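Local coordinates for aminotransferase, class I and II (PDB 5Z0Q), which belongs to the class I and II aminotransferases, a family of pyridoxal-5'-phosphate-dependent enzymes, and binds pyridoxal-5'-phosphate, at residues A[108-122]-A[131-144]. Residues are numbered along the deposited sequence; the frame is centred on the assembly and turned at random.
Sequences VRAFTEAHQSTVSAT and APKLAGRQHLSAAL
Val108 turns its two methyls to the end of helix 127-134, CG2 meeting Ala131 CB at 4.1 Å. Helix 101-111 thus packs on the connecting helix of a beta-alpha-beta unit whose parallel strands, 117-122 and 139-146, lie in the large mixed sheet of the PLP-dependent aminotransferase fold. Arg109 sets CD and NE beside Ala135 CB, which lies at the edge of its guanidinium, 3.4 Å from NE; Met270 of the second subunit packs on Arg109. Just before the type I turn from Glu113 to Gln116, Thr112 O accepts a hydrogen bond from Arg137 NH2 at 2.7 Å; the oxygen lies in the guanidinium plane, although the nitrogen stands above the carbonyl plane. Arg137 suits this place because its long chain, bent at chi2 (-61°), carries a donor group to the backbone. From Thr118 the strands run parallel, its N bonded to Gln138 O and its O to Leu140 N. Val119 and Leu140 share one face of the sheet, Val119 CG2 lying 4.3 Å from Leu140 CB. On the other face His139, with CG anti to the backbone N (chi1 -172°), spans two hydroxyls at its ring edge: Thr118 OG1 near ND1, and Ser120 OG, hydrogen-bonded to NE2 at 2.6 Å. Ala121 CB meets Leu144 CD2, and Leu144 N bonds Thr122 O at 2.9 Å.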
# COMPACT_ATOMS: atom_id res chain seq x y z
N VAL A 108 0.28 -0.78 17.05
CA VAL A 108 -0.71 -1.06 18.09
C VAL A 108 -1.08 -2.54 18.09
O VAL A 108 -1.23 -3.16 19.15
CB VAL A 108 -1.94 -0.16 17.91
CG1 VAL A 108 -3.02 -0.51 18.93
CG2 VAL A 108 -1.55 1.30 18.03
N ARG A 109 -1.24 -3.14 16.90
CA ARG A 109 -1.61 -4.55 16.83
C ARG A 109 -0.48 -5.46 17.29
O ARG A 109 -0.74 -6.57 17.77
CB ARG A 109 -2.03 -4.91 15.41
CG ARG A 109 -3.04 -3.98 14.77
CD ARG A 109 -4.46 -4.48 14.90
NE ARG A 109 -5.41 -3.53 14.32
CZ ARG A 109 -5.80 -3.55 13.04
NH1 ARG A 109 -5.31 -4.46 12.21
NH2 ARG A 109 -6.66 -2.65 12.60
N ALA A 110 0.77 -5.01 17.16
CA ALA A 110 1.92 -5.86 17.44
C ALA A 110 2.52 -5.64 18.82
O ALA A 110 3.09 -6.58 19.39
CB ALA A 110 3.01 -5.64 16.38
N PHE A 111 2.43 -4.43 19.37
CA PHE A 111 3.06 -4.11 20.64
C PHE A 111 2.06 -4.00 21.78
O PHE A 111 2.41 -3.51 22.87
CB PHE A 111 3.85 -2.81 20.52
CG PHE A 111 4.89 -2.83 19.43
CD1 PHE A 111 5.61 -3.99 19.17
CD2 PHE A 111 5.14 -1.71 18.66
CE1 PHE A 111 6.57 -4.02 18.17
CE2 PHE A 111 6.09 -1.73 17.66
CZ PHE A 111 6.81 -2.89 17.42
N THR A 112 0.82 -4.44 21.57
CA THR A 112 -0.22 -4.36 22.59
C THR A 112 -1.07 -5.62 22.52
O THR A 112 -1.18 -6.26 21.46
CB THR A 112 -1.10 -3.12 22.39
OG1 THR A 112 -0.28 -2.00 22.05
CG2 THR A 112 -1.87 -2.79 23.66
N GLU A 113 -1.66 -5.99 23.65
CA GLU A 113 -2.57 -7.13 23.74
C GLU A 113 -3.94 -6.65 24.21
O GLU A 113 -4.13 -5.48 24.54
CB GLU A 113 -1.99 -8.20 24.67
CG GLU A 113 -0.88 -9.01 24.02
CD GLU A 113 0.16 -9.49 25.02
OE1 GLU A 113 -0.01 -9.21 26.22
OE2 GLU A 113 1.13 -10.15 24.59
N ALA A 114 -4.89 -7.58 24.23
CA ALA A 114 -6.29 -7.22 24.44
C ALA A 114 -6.51 -6.52 25.77
O ALA A 114 -7.29 -5.56 25.86
CB ALA A 114 -7.17 -8.47 24.34
N HIS A 115 -5.83 -6.97 26.82
CA HIS A 115 -6.00 -6.38 28.14
C HIS A 115 -5.18 -5.12 28.35
O HIS A 115 -5.34 -4.46 29.38
CB HIS A 115 -5.63 -7.41 29.22
CG HIS A 115 -4.20 -7.83 29.19
ND1 HIS A 115 -3.69 -8.65 28.20
CD2 HIS A 115 -3.16 -7.54 30.01
CE1 HIS A 115 -2.40 -8.85 28.42
NE2 HIS A 115 -2.06 -8.19 29.51
N GLN A 116 -4.31 -4.76 27.41
CA GLN A 116 -3.43 -3.62 27.54
C GLN A 116 -3.97 -2.42 26.76
O GLN A 116 -4.72 -2.56 25.80
CB GLN A 116 -2.02 -3.97 27.08
CG GLN A 116 -1.33 -5.00 27.95
CD GLN A 116 0.03 -5.41 27.42
OE1 GLN A 116 0.25 -5.45 26.21
NE2 GLN A 116 0.95 -5.72 28.33
N SER A 117 -3.56 -1.23 27.19
CA SER A 117 -4.07 0.02 26.66
C SER A 117 -2.93 0.85 26.07
O SER A 117 -1.75 0.54 26.23
CB SER A 117 -4.80 0.83 27.74
OG SER A 117 -3.91 1.24 28.76
N THR A 118 -3.32 1.93 25.39
CA THR A 118 -2.39 2.88 24.81
C THR A 118 -2.58 4.24 25.47
O THR A 118 -3.64 4.55 26.01
CB THR A 118 -2.58 3.01 23.29
OG1 THR A 118 -3.89 3.52 23.01
CG2 THR A 118 -2.41 1.66 22.61
N VAL A 119 -1.52 5.06 25.41
CA VAL A 119 -1.53 6.41 25.96
C VAL A 119 -1.07 7.38 24.89
O VAL A 119 -0.08 7.12 24.19
CB VAL A 119 -0.64 6.53 27.22
CG1 VAL A 119 -0.84 7.88 27.88
CG2 VAL A 119 -0.92 5.40 28.19
N SER A 120 -1.77 8.50 24.77
CA SER A 120 -1.37 9.56 23.86
C SER A 120 -1.90 10.88 24.39
O SER A 120 -2.56 10.94 25.43
CB SER A 120 -1.88 9.30 22.44
OG SER A 120 -3.26 9.61 22.33
N ALA A 121 -1.60 11.95 23.67
CA ALA A 121 -2.11 13.27 24.00
C ALA A 121 -3.45 13.51 23.31
O ALA A 121 -3.84 12.79 22.39
CB ALA A 121 -1.11 14.36 23.60
N THR A 122 -4.17 14.52 23.79
CA THR A 122 -5.39 14.97 23.15
C THR A 122 -5.38 16.50 23.21
O THR A 122 -5.10 17.07 24.28
CB THR A 122 -6.66 14.40 23.80
OG1 THR A 122 -7.82 15.05 23.25
CG2 THR A 122 -6.64 14.58 25.31
N ALA A 131 -6.67 3.86 15.94
CA ALA A 131 -6.04 2.55 15.82
C ALA A 131 -6.35 1.65 17.02
O ALA A 131 -6.71 0.48 16.80
CB ALA A 131 -4.53 2.71 15.61
N PRO A 132 -6.24 2.09 18.27
CA PRO A 132 -6.69 1.23 19.38
C PRO A 132 -8.18 0.93 19.32
O PRO A 132 -8.61 -0.13 19.79
CB PRO A 132 -6.33 2.04 20.63
CG PRO A 132 -5.28 2.99 20.19
CD PRO A 132 -5.64 3.34 18.78
N LYS A 133 -8.97 1.83 18.74
CA LYS A 133 -10.40 1.60 18.61
C LYS A 133 -10.68 0.44 17.66
O LYS A 133 -11.53 -0.41 17.94
CB LYS A 133 -11.09 2.87 18.13
CG LYS A 133 -12.60 2.84 18.15
CD LYS A 133 -13.16 4.18 17.70
CE LYS A 133 -14.68 4.19 17.72
NZ LYS A 133 -15.21 5.51 17.28
N LEU A 134 -9.97 0.38 16.53
CA LEU A 134 -10.15 -0.70 15.58
C LEU A 134 -9.47 -1.99 16.00
O LEU A 134 -9.84 -3.06 15.50
CB LEU A 134 -9.63 -0.28 14.20
CG LEU A 134 -10.20 1.00 13.61
CD1 LEU A 134 -9.64 1.25 12.22
CD2 LEU A 134 -11.72 0.96 13.58
N ALA A 135 -8.50 -1.92 16.91
CA ALA A 135 -7.78 -3.09 17.39
C ALA A 135 -8.35 -3.64 18.69
O ALA A 135 -7.78 -4.59 19.24
CB ALA A 135 -6.30 -2.77 17.56
N GLY A 136 -9.44 -3.07 19.19
CA GLY A 136 -10.00 -3.54 20.45
C GLY A 136 -9.21 -3.15 21.67
O GLY A 136 -9.21 -3.89 22.66
N ARG A 137 -8.52 -2.01 21.63
CA ARG A 137 -7.70 -1.54 22.74
C ARG A 137 -8.30 -0.26 23.30
O ARG A 137 -8.62 0.66 22.55
CB ARG A 137 -6.26 -1.29 22.29
CG ARG A 137 -5.63 -2.42 21.49
CD ARG A 137 -5.56 -3.70 22.31
NE ARG A 137 -4.51 -4.58 21.83
CZ ARG A 137 -4.66 -5.45 20.83
NH1 ARG A 137 -5.82 -5.56 20.20
NH2 ARG A 137 -3.64 -6.22 20.46
N GLN A 138 -8.45 -0.20 24.62
CA GLN A 138 -8.87 1.03 25.26
C GLN A 138 -7.72 2.03 25.27
O GLN A 138 -6.54 1.65 25.23
CB GLN A 138 -9.37 0.77 26.69
CG GLN A 138 -8.30 0.33 27.68
CD GLN A 138 -7.93 -1.14 27.56
OE1 GLN A 138 -7.84 -1.70 26.47
NE2 GLN A 138 -7.72 -1.79 28.71
N HIS A 139 -8.06 3.32 25.29
CA HIS A 139 -7.09 4.38 25.09
C HIS A 139 -7.18 5.39 26.23
O HIS A 139 -8.28 5.80 26.61
CB HIS A 139 -7.31 5.08 23.75
CG HIS A 139 -6.24 6.06 23.39
ND1 HIS A 139 -4.95 5.68 23.08
CD2 HIS A 139 -6.27 7.41 23.29
CE1 HIS A 139 -4.23 6.76 22.81
NE2 HIS A 139 -5.01 7.82 22.93
N LEU A 140 -6.02 5.78 26.76
CA LEU A 140 -5.92 6.80 27.80
C LEU A 140 -5.39 8.08 27.19
O LEU A 140 -4.33 8.07 26.54
CB LEU A 140 -5.02 6.33 28.94
CG LEU A 140 -4.79 7.33 30.07
CD1 LEU A 140 -6.10 7.66 30.77
CD2 LEU A 140 -3.76 6.81 31.07
N SER A 141 -6.11 9.18 27.40
CA SER A 141 -5.78 10.47 26.79
C SER A 141 -5.37 11.46 27.87
O SER A 141 -6.06 11.59 28.89
CB SER A 141 -6.96 11.01 25.99
OG SER A 141 -7.43 10.05 25.06
N ALA A 142 -4.26 12.15 27.65
CA ALA A 142 -3.78 13.21 28.53
C ALA A 142 -3.94 14.54 27.81
O ALA A 142 -3.37 14.74 26.73
CB ALA A 142 -2.33 12.98 28.93
N ALA A 143 -4.70 15.45 28.41
CA ALA A 143 -5.02 16.71 27.75
C ALA A 143 -3.80 17.60 27.64
O ALA A 143 -3.03 17.75 28.59
CB ALA A 143 -6.14 17.43 28.50
N LEU A 144 -3.62 18.20 26.46
CA LEU A 144 -2.59 19.21 26.29
C LEU A 144 -3.03 20.51 26.95
O LEU A 144 -4.18 20.92 26.85
CB LEU A 144 -2.32 19.46 24.80
CG LEU A 144 -1.67 18.32 24.02
CD1 LEU A 144 -1.42 18.74 22.58
CD2 LEU A 144 -0.37 17.90 24.69